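Local atomic coordinates of unsaturated glucuronyl hydrolase (Streptococcus agalactiae, PDB entry 2ZZR), a protein that hydrolyses unsaturated hyaluronate, chondroitin and heparin disaccharides, releasing the unsaturated uronic acid from sulfated and unsulfated glycosaminoglycan fragments. Residues T52-N57 / G361-H366; R340-Q345 / Y380-A385; N276-R281 / S305-A310. All coordinates share one frame; numbering follows the deposited sequence.

Contact 1. Residues T52-N57 / G361-H366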
ATOM      1  N   THR A  52      16.998   2.048  -2.266  1.00 17.36           N
ATOM      2  CA  THR A  52      16.368   3.354  -2.429  1.00 17.50           C
ATOM      3  C   THR A  52      14.892   3.130  -2.791  1.00 17.00           C
ATOM      4  O   THR A  52      14.527   2.030  -3.220  1.00 16.60           O
ATOM      5  CB  THR A  52      17.056   4.184  -3.541  1.00 17.19           C
ATOM      6  OG1 THR A  52      17.232   3.375  -4.715  1.00 18.54           O
ATOM      7  CG2 THR A  52      18.406   4.693  -3.060  1.00 18.13           C
ATOM      8  N   PRO A  53      14.032   4.155  -2.587  1.00 16.86           N
ATOM      9  CA  PRO A  53      12.611   4.031  -2.939  1.00 16.37           C
ATOM     10  C   PRO A  53      12.371   3.429  -4.320  1.00 16.42           C
ATOM     11  O   PRO A  53      11.543   2.521  -4.454  1.00 15.73           O
ATOM     12  CB  PRO A  53      12.114   5.482  -2.873  1.00 16.30           C
ATOM     13  CG  PRO A  53      12.950   6.078  -1.790  1.00 16.19           C
ATOM     14  CD  PRO A  53      14.326   5.465  -1.971  1.00 16.37           C
ATOM     15  N   ALA A  54      13.093   3.921  -5.327  1.00 16.62           N
ATOM     16  CA  ALA A  54      12.965   3.425  -6.690  1.00 16.98           C
ATOM     17  C   ALA A  54      14.324   3.065  -7.286  1.00 17.34           C
ATOM     18  O   ALA A  54      15.371   3.451  -6.751  1.00 17.25           O
ATOM     19  CB  ALA A  54      12.259   4.459  -7.567  1.00 16.95           C
ATOM     20  N   THR A  55      14.291   2.319  -8.387  1.00 17.66           N
ATOM     21  CA  THR A  55      15.501   1.936  -9.107  1.00 18.28           C
ATOM     22  C   THR A  55      15.948   3.068 -10.032  1.00 19.08           C
ATOM     23  O   THR A  55      15.188   4.010 -10.295  1.00 18.83           O
ATOM     24  CB  THR A  55      15.281   0.662  -9.951  1.00 18.07           C
ATOM     25  OG1 THR A  55      14.274   0.905 -10.938  1.00 18.37           O
ATOM     26  CG2 THR A  55      14.866  -0.536  -9.071  1.00 18.26           C
ATOM     27  N   PHE A  56      17.188   2.961 -10.512  1.00 19.75           N
ATOM     28  CA  PHE A  56      17.771   3.888 -11.483  1.00 20.69           C
ATOM     29  C   PHE A  56      18.277   3.030 -12.626  1.00 21.14           C
ATOM     30  O   PHE A  56      19.194   2.226 -12.436  1.00 21.08           O
ATOM     31  CB  PHE A  56      18.942   4.649 -10.857  1.00 21.14           C
ATOM     32  CG  PHE A  56      18.555   5.528  -9.698  1.00 21.88           C
ATOM     33  CD1 PHE A  56      18.319   6.888  -9.893  1.00 23.44           C
ATOM     34  CD2 PHE A  56      18.438   5.002  -8.410  1.00 22.13           C
ATOM     35  CE1 PHE A  56      17.964   7.710  -8.826  1.00 23.51           C
ATOM     36  CE2 PHE A  56      18.078   5.816  -7.333  1.00 23.40           C
ATOM     37  CZ  PHE A  56      17.845   7.175  -7.540  1.00 22.79           C
ATOM     38  N   ASN A  57      17.667   3.186 -13.799  1.00 21.68           N
ATOM     39  CA  ASN A  57      17.907   2.279 -14.926  1.00 22.88           C
ATOM     40  C   ASN A  57      17.723   0.812 -14.499  1.00 22.62           C
ATOM     41  O   ASN A  57      18.502  -0.077 -14.867  1.00 22.49           O
ATOM     42  CB  ASN A  57      19.286   2.538 -15.557  1.00 23.52           C
ATOM     43  CG  ASN A  57      19.443   3.971 -16.057  1.00 25.72           C
ATOM     44  OD1 ASN A  57      20.443   4.634 -15.769  1.00 29.70           O
ATOM     45  ND2 ASN A  57      18.448   4.460 -16.799  1.00 28.40           N
ATOM     46  N   GLY A 361       7.151   0.787 -12.744  1.00 17.58           N
ATOM     47  CA  GLY A 361       6.408   1.632 -11.811  1.00 17.39           C
ATOM     48  C   GLY A 361       6.704   3.095 -12.093  1.00 17.66           C
ATOM     49  O   GLY A 361       7.599   3.412 -12.885  1.00 17.77           O
ATOM     50  N   VAL A 362       5.930   3.980 -11.470  1.00 17.35           N
ATOM     51  CA  VAL A 362       6.208   5.417 -11.481  1.00 17.48           C
ATOM     52  C   VAL A 362       6.065   5.947 -10.063  1.00 17.90           C
ATOM     53  O   VAL A 362       4.997   5.855  -9.455  1.00 17.96           O
ATOM     54  CB  VAL A 362       5.291   6.205 -12.455  1.00 17.37           C
ATOM     55  CG1 VAL A 362       5.514   7.719 -12.311  1.00 16.87           C
ATOM     56  CG2 VAL A 362       5.550   5.786 -13.895  1.00 17.04           C
ATOM     57  N   TYR A 363       7.164   6.480  -9.538  1.00 18.14           N
ATOM     58  CA  TYR A 363       7.197   7.032  -8.193  1.00 18.33           C
ATOM     59  C   TYR A 363       6.563   8.429  -8.166  1.00 19.04           C
ATOM     60  O   TYR A 363       5.495   8.614  -7.582  1.00 18.29           O
ATOM     61  CB  TYR A 363       8.638   7.023  -7.673  1.00 18.04           C
ATOM     62  CG  TYR A 363       8.884   7.568  -6.278  1.00 17.79           C
ATOM     63  CD1 TYR A 363       7.841   7.797  -5.374  1.00 17.82           C
ATOM     64  CD2 TYR A 363      10.186   7.824  -5.850  1.00 16.93           C
ATOM     65  CE1 TYR A 363       8.095   8.285  -4.091  1.00 17.56           C
ATOM     66  CE2 TYR A 363      10.445   8.307  -4.582  1.00 16.96           C
ATOM     67  CZ  TYR A 363       9.404   8.533  -3.707  1.00 17.72           C
ATOM     68  OH  TYR A 363       9.672   9.009  -2.445  1.00 18.59           O
ATOM     69  N   SER A 364       7.210   9.397  -8.815  1.00 20.06           N
ATOM     70  CA  SER A 364       6.685  10.761  -8.885  1.00 21.49           C
ATOM     71  C   SER A 364       7.002  11.351 -10.257  1.00 22.18           C
ATOM     72  O   SER A 364       8.131  11.764 -10.520  1.00 22.45           O
ATOM     73  CB  SER A 364       7.268  11.624  -7.761  1.00 21.49           C
ATOM     74  OG  SER A 364       6.617  12.886  -7.706  1.00 22.66           O
ATOM     75  N   TRP A 365       6.002  11.364 -11.134  1.00 23.20           N
ATOM     76  CA  TRP A 365       6.206  11.726 -12.539  1.00 24.34           C
ATOM     77  C   TRP A 365       6.713  13.159 -12.732  1.00 24.86           C
ATOM     78  O   TRP A 365       7.679  13.385 -13.463  1.00 24.57           O
ATOM     79  CB  TRP A 365       4.917  11.506 -13.324  1.00 24.94           C
ATOM     80  CG  TRP A 365       5.062  11.595 -14.814  1.00 25.70           C
ATOM     81  CD1 TRP A 365       5.518  10.617 -15.652  1.00 26.38           C
ATOM     82  CD2 TRP A 365       4.733  12.715 -15.644  1.00 26.35           C
ATOM     83  NE1 TRP A 365       5.496  11.060 -16.952  1.00 27.23           N
ATOM     84  CE2 TRP A 365       5.015  12.343 -16.976  1.00 26.68           C
ATOM     85  CE3 TRP A 365       4.220  13.995 -15.391  1.00 26.70           C
ATOM     86  CZ2 TRP A 365       4.813  13.209 -18.059  1.00 26.63           C
ATOM     87  CZ3 TRP A 365       4.016  14.858 -16.469  1.00 26.69           C
ATOM     88  CH2 TRP A 365       4.311  14.455 -17.786  1.00 26.55           C
ATOM     89  N   HIS A 366       6.067  14.115 -12.071  1.00 25.33           N
ATOM     90  CA  HIS A 366       6.414  15.528 -12.242  1.00 26.20           C
ATOM     91  C   HIS A 366       7.793  15.878 -11.680  1.00 26.22           C
ATOM     92  O   HIS A 366       8.482  16.756 -12.207  1.00 26.28           O
ATOM     93  CB  HIS A 366       5.330  16.428 -11.643  1.00 26.36           C
ATOM     94  CG  HIS A 366       4.135  16.596 -12.530  1.00 28.19           C
ATOM     95  ND1 HIS A 366       2.887  16.113 -12.200  1.00 29.79           N
ATOM     96  CD2 HIS A 366       4.002  17.192 -13.739  1.00 29.10           C
ATOM     97  CE1 HIS A 366       2.035  16.410 -13.165  1.00 29.81           C
ATOM     98  NE2 HIS A 366       2.686  17.062 -14.112  1.00 30.61           N
TER
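Rotation about the first side-chain bond of Tyr363 places CG anti to the backbone N (chi1 180°), and the extended side chain carries its ring from the 361-366 segment to Pro53 and Ala54. The closest approach is from one ring carbon: CE2 of Tyr363 lies 3.7 Å from CB of Pro53. The next ring carbon along, CD2 of Tyr363, approaches CB of Ala54 at 4.3 Å, and the proline methylene and the alanine methyl both come to the ring obliquely. The contact is wholly apolar between the segments, with the phenol oxygen bonded instead to NE1 of Trp68 and the ring also meeting Trp377 edge-to-face. Two corners of the family 88 glycoside hydrolase are joined here: one at Pro53 and Ala54 in the beta hairpin of strands 50-56 and 59-63, the other at Tyr363, just beyond the short strand 361-362. On the first corner, OG1 of Thr52 donates to O of Ala54 at 2.8 Å, the donor sitting 27° out of the carbonyl plane; the bond reaches across the corner at Pro53, and Lys61 N on strand 59-63 also bonds to this hydroxyl. On the second, Arg246, a probable substrate-binding residue, takes the carbonyl oxygens of Val362 and Tyr363 on its two terminal nitrogens. Ser364, which probably binds substrate as well, follows directly after the tyrosine in the chain.

Contact 2. Residues R340-Q345 / Y380-A385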
ATOM      1  N   ARG A 340      -1.957 -12.026 -12.942  1.00 17.77           N
ATOM      2  CA  ARG A 340      -1.393 -12.792 -14.062  1.00 18.71           C
ATOM      3  C   ARG A 340      -0.545 -11.892 -14.960  1.00 18.82           C
ATOM      4  O   ARG A 340       0.585 -12.243 -15.300  1.00 18.95           O
ATOM      5  CB  ARG A 340      -2.480 -13.476 -14.895  1.00 18.56           C
ATOM      6  CG  ARG A 340      -1.903 -14.253 -16.087  1.00 19.19           C
ATOM      7  CD  ARG A 340      -2.965 -14.951 -16.921  1.00 19.30           C
ATOM      8  NE  ARG A 340      -3.616 -16.052 -16.208  1.00 20.01           N
ATOM      9  CZ  ARG A 340      -3.054 -17.233 -15.950  1.00 21.05           C
ATOM     10  NH1 ARG A 340      -1.809 -17.491 -16.331  1.00 20.76           N
ATOM     11  NH2 ARG A 340      -3.741 -18.163 -15.300  1.00 21.76           N
ATOM     12  N   SER A 341      -1.092 -10.734 -15.329  1.00 19.22           N
ATOM     13  CA  SER A 341      -0.360  -9.774 -16.153  1.00 19.70           C
ATOM     14  C   SER A 341       0.929  -9.301 -15.483  1.00 19.53           C
ATOM     15  O   SER A 341       1.970  -9.203 -16.138  1.00 19.45           O
ATOM     16  CB  SER A 341      -1.234  -8.582 -16.523  1.00 19.90           C
ATOM     17  OG  SER A 341      -2.161  -8.943 -17.528  1.00 22.44           O
ATOM     18  N   LEU A 342       0.872  -9.024 -14.178  1.00 18.91           N
ATOM     19  CA  LEU A 342       2.081  -8.634 -13.459  1.00 18.63           C
ATOM     20  C   LEU A 342       3.149  -9.727 -13.547  1.00 18.90           C
ATOM     21  O   LEU A 342       4.304  -9.452 -13.883  1.00 19.21           O
ATOM     22  CB  LEU A 342       1.773  -8.272 -12.002  1.00 18.28           C
ATOM     23  CG  LEU A 342       0.936  -7.011 -11.760  1.00 17.64           C
ATOM     24  CD1 LEU A 342       0.730  -6.809 -10.272  1.00 16.21           C
ATOM     25  CD2 LEU A 342       1.573  -5.759 -12.383  1.00 16.38           C
ATOM     26  N   ILE A 343       2.748 -10.968 -13.271  1.00 19.02           N
ATOM     27  CA  ILE A 343       3.660 -12.106 -13.295  1.00 19.12           C
ATOM     28  C   ILE A 343       4.259 -12.300 -14.689  1.00 19.64           C
ATOM     29  O   ILE A 343       5.480 -12.451 -14.832  1.00 19.64           O
ATOM     30  CB  ILE A 343       2.941 -13.419 -12.864  1.00 19.12           C
ATOM     31  CG1 ILE A 343       2.576 -13.373 -11.377  1.00 18.56           C
ATOM     32  CG2 ILE A 343       3.820 -14.644 -13.149  1.00 18.97           C
ATOM     33  CD1 ILE A 343       1.536 -14.417 -10.972  1.00 18.95           C
ATOM     34  N   GLU A 344       3.401 -12.278 -15.703  1.00 20.33           N
ATOM     35  CA  GLU A 344       3.789 -12.705 -17.050  1.00 21.44           C
ATOM     36  C   GLU A 344       4.444 -11.611 -17.888  1.00 21.85           C
ATOM     37  O   GLU A 344       5.202 -11.907 -18.819  1.00 22.16           O
ATOM     38  CB  GLU A 344       2.582 -13.273 -17.800  1.00 21.50           C
ATOM     39  CG  GLU A 344       2.042 -14.574 -17.219  1.00 21.74           C
ATOM     40  CD  GLU A 344       0.869 -15.143 -18.000  1.00 22.03           C
ATOM     41  OE1 GLU A 344       0.381 -14.484 -18.943  1.00 22.42           O
ATOM     42  OE2 GLU A 344       0.427 -16.262 -17.658  1.00 23.75           O
ATOM     43  N   GLN A 345       4.155 -10.352 -17.569  1.00 22.08           N
ATOM     44  CA  GLN A 345       4.595  -9.251 -18.429  1.00 22.34           C
ATOM     45  C   GLN A 345       5.454  -8.202 -17.732  1.00 22.10           C
ATOM     46  O   GLN A 345       6.183  -7.458 -18.401  1.00 22.21           O
ATOM     47  CB  GLN A 345       3.397  -8.574 -19.110  1.00 22.78           C
ATOM     48  CG  GLN A 345       2.586  -9.473 -20.058  1.00 24.83           C
ATOM     49  CD  GLN A 345       3.414 -10.058 -21.199  1.00 28.19           C
ATOM     50  OE1 GLN A 345       3.311 -11.249 -21.501  1.00 29.46           O
ATOM     51  NE2 GLN A 345       4.233  -9.222 -21.840  1.00 28.18           N
ATOM     52  N   TYR A 380       7.129  -5.018  -2.882  1.00 13.27           N
ATOM     53  CA  TYR A 380       6.507  -5.541  -1.682  1.00 13.27           C
ATOM     54  C   TYR A 380       5.063  -6.020  -1.938  1.00 13.19           C
ATOM     55  O   TYR A 380       4.716  -7.156  -1.589  1.00 12.96           O
ATOM     56  CB  TYR A 380       6.550  -4.552  -0.493  1.00 13.09           C
ATOM     57  CG  TYR A 380       5.726  -5.133   0.623  1.00 13.00           C
ATOM     58  CD1 TYR A 380       4.384  -4.793   0.760  1.00 11.63           C
ATOM     59  CD2 TYR A 380       6.251  -6.119   1.461  1.00 13.51           C
ATOM     60  CE1 TYR A 380       3.593  -5.380   1.728  1.00 12.71           C
ATOM     61  CE2 TYR A 380       5.463  -6.714   2.444  1.00 14.12           C
ATOM     62  CZ  TYR A 380       4.131  -6.340   2.560  1.00 13.83           C
ATOM     63  OH  TYR A 380       3.312  -6.909   3.499  1.00 13.62           O
ATOM     64  N   TYR A 381       4.226  -5.162  -2.526  1.00 12.73           N
ATOM     65  CA  TYR A 381       2.816  -5.525  -2.727  1.00 12.85           C
ATOM     66  C   TYR A 381       2.621  -6.622  -3.780  1.00 13.14           C
ATOM     67  O   TYR A 381       1.683  -7.422  -3.691  1.00 13.05           O
ATOM     68  CB  TYR A 381       1.944  -4.289  -3.000  1.00 12.60           C
ATOM     69  CG  TYR A 381       1.814  -3.401  -1.779  1.00 12.51           C
ATOM     70  CD1 TYR A 381       1.172  -3.858  -0.625  1.00 12.09           C
ATOM     71  CD2 TYR A 381       2.331  -2.099  -1.777  1.00 12.48           C
ATOM     72  CE1 TYR A 381       1.063  -3.053   0.507  1.00 11.57           C
ATOM     73  CE2 TYR A 381       2.220  -1.289  -0.658  1.00 11.65           C
ATOM     74  CZ  TYR A 381       1.584  -1.764   0.472  1.00 12.61           C
ATOM     75  OH  TYR A 381       1.483  -0.966   1.577  1.00 12.31           O
ATOM     76  N   TYR A 382       3.521  -6.672  -4.758  1.00 12.92           N
ATOM     77  CA  TYR A 382       3.526  -7.766  -5.722  1.00 13.27           C
ATOM     78  C   TYR A 382       3.769  -9.097  -5.000  1.00 13.21           C
ATOM     79  O   TYR A 382       2.994 -10.048  -5.152  1.00 13.12           O
ATOM     80  CB  TYR A 382       4.583  -7.513  -6.806  1.00 13.49           C
ATOM     81  CG  TYR A 382       4.861  -8.692  -7.712  1.00 14.20           C
ATOM     82  CD1 TYR A 382       3.875  -9.194  -8.563  1.00 14.04           C
ATOM     83  CD2 TYR A 382       6.123  -9.292  -7.730  1.00 14.68           C
ATOM     84  CE1 TYR A 382       4.133 -10.277  -9.400  1.00 15.74           C
ATOM     85  CE2 TYR A 382       6.396 -10.373  -8.571  1.00 15.57           C
ATOM     86  CZ  TYR A 382       5.395 -10.859  -9.396  1.00 14.56           C
ATOM     87  OH  TYR A 382       5.648 -11.923 -10.234  1.00 16.17           O
ATOM     88  N   LEU A 383       4.828  -9.158  -4.198  1.00 13.03           N
ATOM     89  CA  LEU A 383       5.113 -10.366  -3.424  1.00 13.07           C
ATOM     90  C   LEU A 383       4.015 -10.665  -2.386  1.00 12.82           C
ATOM     91  O   LEU A 383       3.663 -11.823  -2.175  1.00 12.89           O
ATOM     92  CB  LEU A 383       6.495 -10.296  -2.774  1.00 13.34           C
ATOM     93  CG  LEU A 383       7.013 -11.549  -2.062  1.00 14.06           C
ATOM     94  CD1 LEU A 383       7.004 -12.758  -3.000  1.00 15.37           C
ATOM     95  CD2 LEU A 383       8.412 -11.287  -1.515  1.00 13.74           C
ATOM     96  N   GLU A 384       3.455  -9.629  -1.761  1.00 12.08           N
ATOM     97  CA  GLU A 384       2.336  -9.840  -0.838  1.00 11.82           C
ATOM     98  C   GLU A 384       1.139 -10.461  -1.561  1.00 11.80           C
ATOM     99  O   GLU A 384       0.477 -11.353  -1.016  1.00 12.00           O
ATOM    100  CB  GLU A 384       1.930  -8.548  -0.117  1.00 11.67           C
ATOM    101  CG  GLU A 384       1.017  -8.828   1.068  1.00 11.58           C
ATOM    102  CD  GLU A 384       0.276  -7.600   1.544  1.00 12.06           C
ATOM    103  OE1 GLU A 384       0.870  -6.819   2.308  1.00 12.79           O
ATOM    104  OE2 GLU A 384      -0.906  -7.439   1.171  1.00 12.79           O
ATOM    105  N   ALA A 385       0.866 -10.002  -2.784  1.00 11.75           N
ATOM    106  CA  ALA A 385      -0.219 -10.566  -3.590  1.00 11.89           C
ATOM    107  C   ALA A 385       0.039 -12.040  -3.875  1.00 12.31           C
ATOM    108  O   ALA A 385      -0.862 -12.874  -3.748  1.00 12.20           O
ATOM    109  CB  ALA A 385      -0.388  -9.798  -4.898  1.00 11.93           C
TER
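Tyr382 reaches across from helix 376-390 and is met by two successive residues of helix 328-346. Leu342 touches the ring through its CB, 4.0 Å from CE1 of Tyr382, in an oblique approach. Ile343 comes to the ring edge, near the ring plane, and its CG1 lies 3.6 Å from OH of Tyr382. The two side chains cross at about a right angle, and it is the CG1 methylene that abuts the phenol rim. Tyr382 can span the 7.9 Å between its CA and the CA of Leu342 because its CG stands anti to the backbone N (chi1 169°), which throws the ring outward from its own helix. Farther out, each helix carries a side-chain bond between residues four apart. NH1 of Arg340 bonds OE2 of Glu344 at 2.9 Å in a salt bridge; OE2 lies in the plane of the guanidinium, whereas NH1 reaches it from above the carboxylate plane, and the same nitrogen has a second acid partner in Glu27. On the other helix, OE1 of Glu384 accepts from OH of Tyr380 at 2.7 Å on its anti lone pair; Arg388 and Trp397 also engage that carboxylate. This is helix-helix packing within the alpha barrel: helix 25-46 covers Ile343 and Tyr382 through Ala31, while helix 304-318 touches Leu342 through Thr304.

Contact 3. Residues N276-R281 / S305-A310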
ATOM      1  N   ASN A 276     -14.358  -0.175  -8.776  1.00 13.97           N
ATOM      2  CA  ASN A 276     -14.986  -0.192 -10.099  1.00 14.63           C
ATOM      3  C   ASN A 276     -14.420   0.928 -10.961  1.00 14.84           C
ATOM      4  O   ASN A 276     -14.191   0.739 -12.145  1.00 15.35           O
ATOM      5  CB  ASN A 276     -16.506  -0.091 -10.003  1.00 14.74           C
ATOM      6  CG  ASN A 276     -17.130  -1.309  -9.339  1.00 15.49           C
ATOM      7  OD1 ASN A 276     -16.419  -2.220  -8.906  1.00 14.87           O
ATOM      8  ND2 ASN A 276     -18.461  -1.330  -9.253  1.00 14.21           N
ATOM      9  N   TYR A 277     -14.172   2.075 -10.339  1.00 15.11           N
ATOM     10  CA  TYR A 277     -13.551   3.216 -11.013  1.00 15.72           C
ATOM     11  C   TYR A 277     -12.189   2.815 -11.589  1.00 15.75           C
ATOM     12  O   TYR A 277     -11.881   3.095 -12.752  1.00 15.80           O
ATOM     13  CB  TYR A 277     -13.409   4.366 -10.024  1.00 16.08           C
ATOM     14  CG  TYR A 277     -12.825   5.629 -10.607  1.00 16.84           C
ATOM     15  CD1 TYR A 277     -13.656   6.657 -11.058  1.00 17.68           C
ATOM     16  CD2 TYR A 277     -11.443   5.804 -10.690  1.00 17.02           C
ATOM     17  CE1 TYR A 277     -13.116   7.832 -11.592  1.00 18.38           C
ATOM     18  CE2 TYR A 277     -10.895   6.972 -11.221  1.00 18.38           C
ATOM     19  CZ  TYR A 277     -11.736   7.974 -11.673  1.00 18.34           C
ATOM     20  OH  TYR A 277     -11.194   9.129 -12.195  1.00 18.76           O
ATOM     21  N   PHE A 278     -11.393   2.138 -10.762  1.00 15.54           N
ATOM     22  CA  PHE A 278     -10.061   1.676 -11.131  1.00 15.41           C
ATOM     23  C   PHE A 278     -10.161   0.650 -12.255  1.00 15.43           C
ATOM     24  O   PHE A 278      -9.520   0.804 -13.296  1.00 15.44           O
ATOM     25  CB  PHE A 278      -9.375   1.093  -9.884  1.00 15.26           C
ATOM     26  CG  PHE A 278      -7.905   0.788 -10.052  1.00 15.22           C
ATOM     27  CD1 PHE A 278      -6.942   1.768  -9.813  1.00 14.97           C
ATOM     28  CD2 PHE A 278      -7.484  -0.497 -10.382  1.00 15.37           C
ATOM     29  CE1 PHE A 278      -5.574   1.481  -9.941  1.00 15.41           C
ATOM     30  CE2 PHE A 278      -6.117  -0.794 -10.511  1.00 15.80           C
ATOM     31  CZ  PHE A 278      -5.165   0.198 -10.286  1.00 15.09           C
ATOM     32  N   LEU A 279     -11.001  -0.372 -12.063  1.00 15.21           N
ATOM     33  CA  LEU A 279     -11.143  -1.441 -13.048  1.00 15.09           C
ATOM     34  C   LEU A 279     -11.541  -0.897 -14.416  1.00 15.69           C
ATOM     35  O   LEU A 279     -11.007  -1.338 -15.433  1.00 15.74           O
ATOM     36  CB  LEU A 279     -12.160  -2.487 -12.584  1.00 15.27           C
ATOM     37  CG  LEU A 279     -11.784  -3.296 -11.334  1.00 14.64           C
ATOM     38  CD1 LEU A 279     -12.930  -4.241 -10.968  1.00 15.27           C
ATOM     39  CD2 LEU A 279     -10.468  -4.059 -11.517  1.00 13.99           C
ATOM     40  N   ASN A 280     -12.461   0.068 -14.422  1.00 16.13           N
ATOM     41  CA  ASN A 280     -12.983   0.647 -15.666  1.00 16.62           C
ATOM     42  C   ASN A 280     -11.947   1.447 -16.451  1.00 17.43           C
ATOM     43  O   ASN A 280     -12.128   1.709 -17.647  1.00 17.71           O
ATOM     44  CB  ASN A 280     -14.211   1.511 -15.378  1.00 16.55           C
ATOM     45  CG  ASN A 280     -15.447   0.683 -15.091  1.00 15.84           C
ATOM     46  OD1 ASN A 280     -15.490  -0.506 -15.395  1.00 18.04           O
ATOM     47  ND2 ASN A 280     -16.459   1.309 -14.511  1.00 16.11           N
ATOM     48  N   ARG A 281     -10.865   1.821 -15.776  1.00 17.72           N
ATOM     49  CA  ARG A 281      -9.820   2.624 -16.400  1.00 18.64           C
ATOM     50  C   ARG A 281      -8.517   1.862 -16.647  1.00 19.10           C
ATOM     51  O   ARG A 281      -7.503   2.451 -17.028  1.00 19.70           O
ATOM     52  CB  ARG A 281      -9.605   3.910 -15.605  1.00 18.51           C
ATOM     53  CG  ARG A 281     -10.767   4.879 -15.774  1.00 18.75           C
ATOM     54  CD  ARG A 281     -10.878   5.882 -14.643  1.00 19.43           C
ATOM     55  NE  ARG A 281     -12.075   6.718 -14.795  1.00 19.36           N
ATOM     56  CZ  ARG A 281     -13.320   6.330 -14.508  1.00 20.17           C
ATOM     57  NH1 ARG A 281     -13.561   5.108 -14.039  1.00 18.79           N
ATOM     58  NH2 ARG A 281     -14.332   7.175 -14.680  1.00 19.77           N
ATOM     59  N   SER A 305       3.043  -0.638  -9.525  1.00 14.36           N
ATOM     60  CA  SER A 305       2.875  -0.632  -8.063  1.00 14.11           C
ATOM     61  C   SER A 305       1.425  -0.355  -7.668  1.00 14.24           C
ATOM     62  O   SER A 305       0.953  -0.865  -6.658  1.00 13.87           O
ATOM     63  CB  SER A 305       3.834   0.342  -7.362  1.00 14.27           C
ATOM     64  OG  SER A 305       3.458   1.701  -7.540  1.00 13.65           O
ATOM     65  N   ALA A 306       0.729   0.446  -8.478  1.00 13.82           N
ATOM     66  CA  ALA A 306      -0.687   0.743  -8.242  1.00 14.07           C
ATOM     67  C   ALA A 306      -1.515  -0.521  -8.429  1.00 13.88           C
ATOM     68  O   ALA A 306      -2.421  -0.809  -7.646  1.00 14.29           O
ATOM     69  CB  ALA A 306      -1.167   1.838  -9.184  1.00 14.00           C
ATOM     70  N   THR A 307      -1.182  -1.285  -9.465  1.00 13.58           N
ATOM     71  CA  THR A 307      -1.896  -2.517  -9.775  1.00 13.25           C
ATOM     72  C   THR A 307      -1.618  -3.602  -8.716  1.00 13.00           C
ATOM     73  O   THR A 307      -2.551  -4.282  -8.268  1.00 12.88           O
ATOM     74  CB  THR A 307      -1.597  -2.972 -11.228  1.00 13.18           C
ATOM     75  OG1 THR A 307      -2.114  -1.980 -12.132  1.00 13.74           O
ATOM     76  CG2 THR A 307      -2.272  -4.306 -11.542  1.00 13.75           C
ATOM     77  N   ALA A 308      -0.362  -3.731  -8.288  1.00 12.46           N
ATOM     78  CA  ALA A 308      -0.019  -4.677  -7.220  1.00 12.38           C
ATOM     79  C   ALA A 308      -0.797  -4.378  -5.933  1.00 12.37           C
ATOM     80  O   ALA A 308      -1.358  -5.283  -5.308  1.00 11.96           O
ATOM     81  CB  ALA A 308       1.472  -4.664  -6.945  1.00 12.64           C
ATOM     82  N   THR A 309      -0.845  -3.100  -5.569  1.00 12.17           N
ATOM     83  CA  THR A 309      -1.564  -2.637  -4.373  1.00 11.97           C
ATOM     84  C   THR A 309      -3.072  -2.918  -4.479  1.00 12.02           C
ATOM     85  O   THR A 309      -3.690  -3.398  -3.516  1.00 11.96           O
ATOM     86  CB  THR A 309      -1.280  -1.131  -4.133  1.00 12.21           C
ATOM     87  OG1 THR A 309       0.139  -0.944  -4.050  1.00 12.51           O
ATOM     88  CG2 THR A 309      -1.909  -0.638  -2.835  1.00 12.16           C
ATOM     89  N   ALA A 310      -3.649  -2.651  -5.649  1.00 11.61           N
ATOM     90  CA  ALA A 310      -5.071  -2.926  -5.890  1.00 11.86           C
ATOM     91  C   ALA A 310      -5.401  -4.420  -5.800  1.00 11.84           C
ATOM     92  O   ALA A 310      -6.466  -4.799  -5.295  1.00 11.47           O
ATOM     93  CB  ALA A 310      -5.517  -2.356  -7.239  1.00 11.93           C
TER
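Gripped twice, O of Ser305 accepts both the backbone N of Thr309, at 3.1 Å, and the hydroxyl OG1 of the same Thr309, at 2.7 Å, the two donors coming from opposite faces of the carbonyl plane. These two bonds lie within helix 304-318, which together with helix 265-280 belongs to the alpha barrel of the glycoside hydrolase family 88 fold. The two short helical segments run obliquely antiparallel, at 136°, with axes 12.2 Å apart. So wide a separation is bridged by one large side chain. Phe278, its CG anti to the backbone N (chi1 -170°), pushes its ring toward three residues of the opposing helix. CB of Ala310 comes obliquely to within 3.7 Å of CE2 of Phe278; CZ of Phe278 lies 3.9 Å from O of Ala306, with Ala306 CB at the fringe. Thr307 OG1 lies at the ring edge, near its plane, and its hydrogen-bond partner is Ser288. Ala306 has Arg246, a probable substrate-binding residue, close by. Helix 245-262 packs on Phe278 through Gln248 and Ile252, and helix 328-346 through Met338. Beyond the helical residues of 276-281, Arg281 folds back to lay its guanidinium over the ring of Tyr277. Its NH1 forms a salt bridge to Glu9, and the same nitrogen lies in the carbonyl plane of Tyr277, 2.9 Å from O of Tyr277.

From the N terminus, the chain first passes 52-57, whose partner lies some 300 residues later. Contact 3 opens and closes inside that interval, joining helix 265-280 to the next helix, 304-318. Contact 2, which joins helix 328-346 to helix 376-390, then opens at 340-345, before 361-366 closes contact 1, and itself closes only at 380-385, so contacts 1 and 2 cross while contact 3 is nested in the first and precedes the second in series. Contacts 2 and 3 touch directly: CB of Ala308 packs on N of Tyr382 at 3.6 Å, placing helix 304-318 against helix 376-390. Contact 1 ties the early hairpin to the late corner beyond strand 361-362, without touching either of the others.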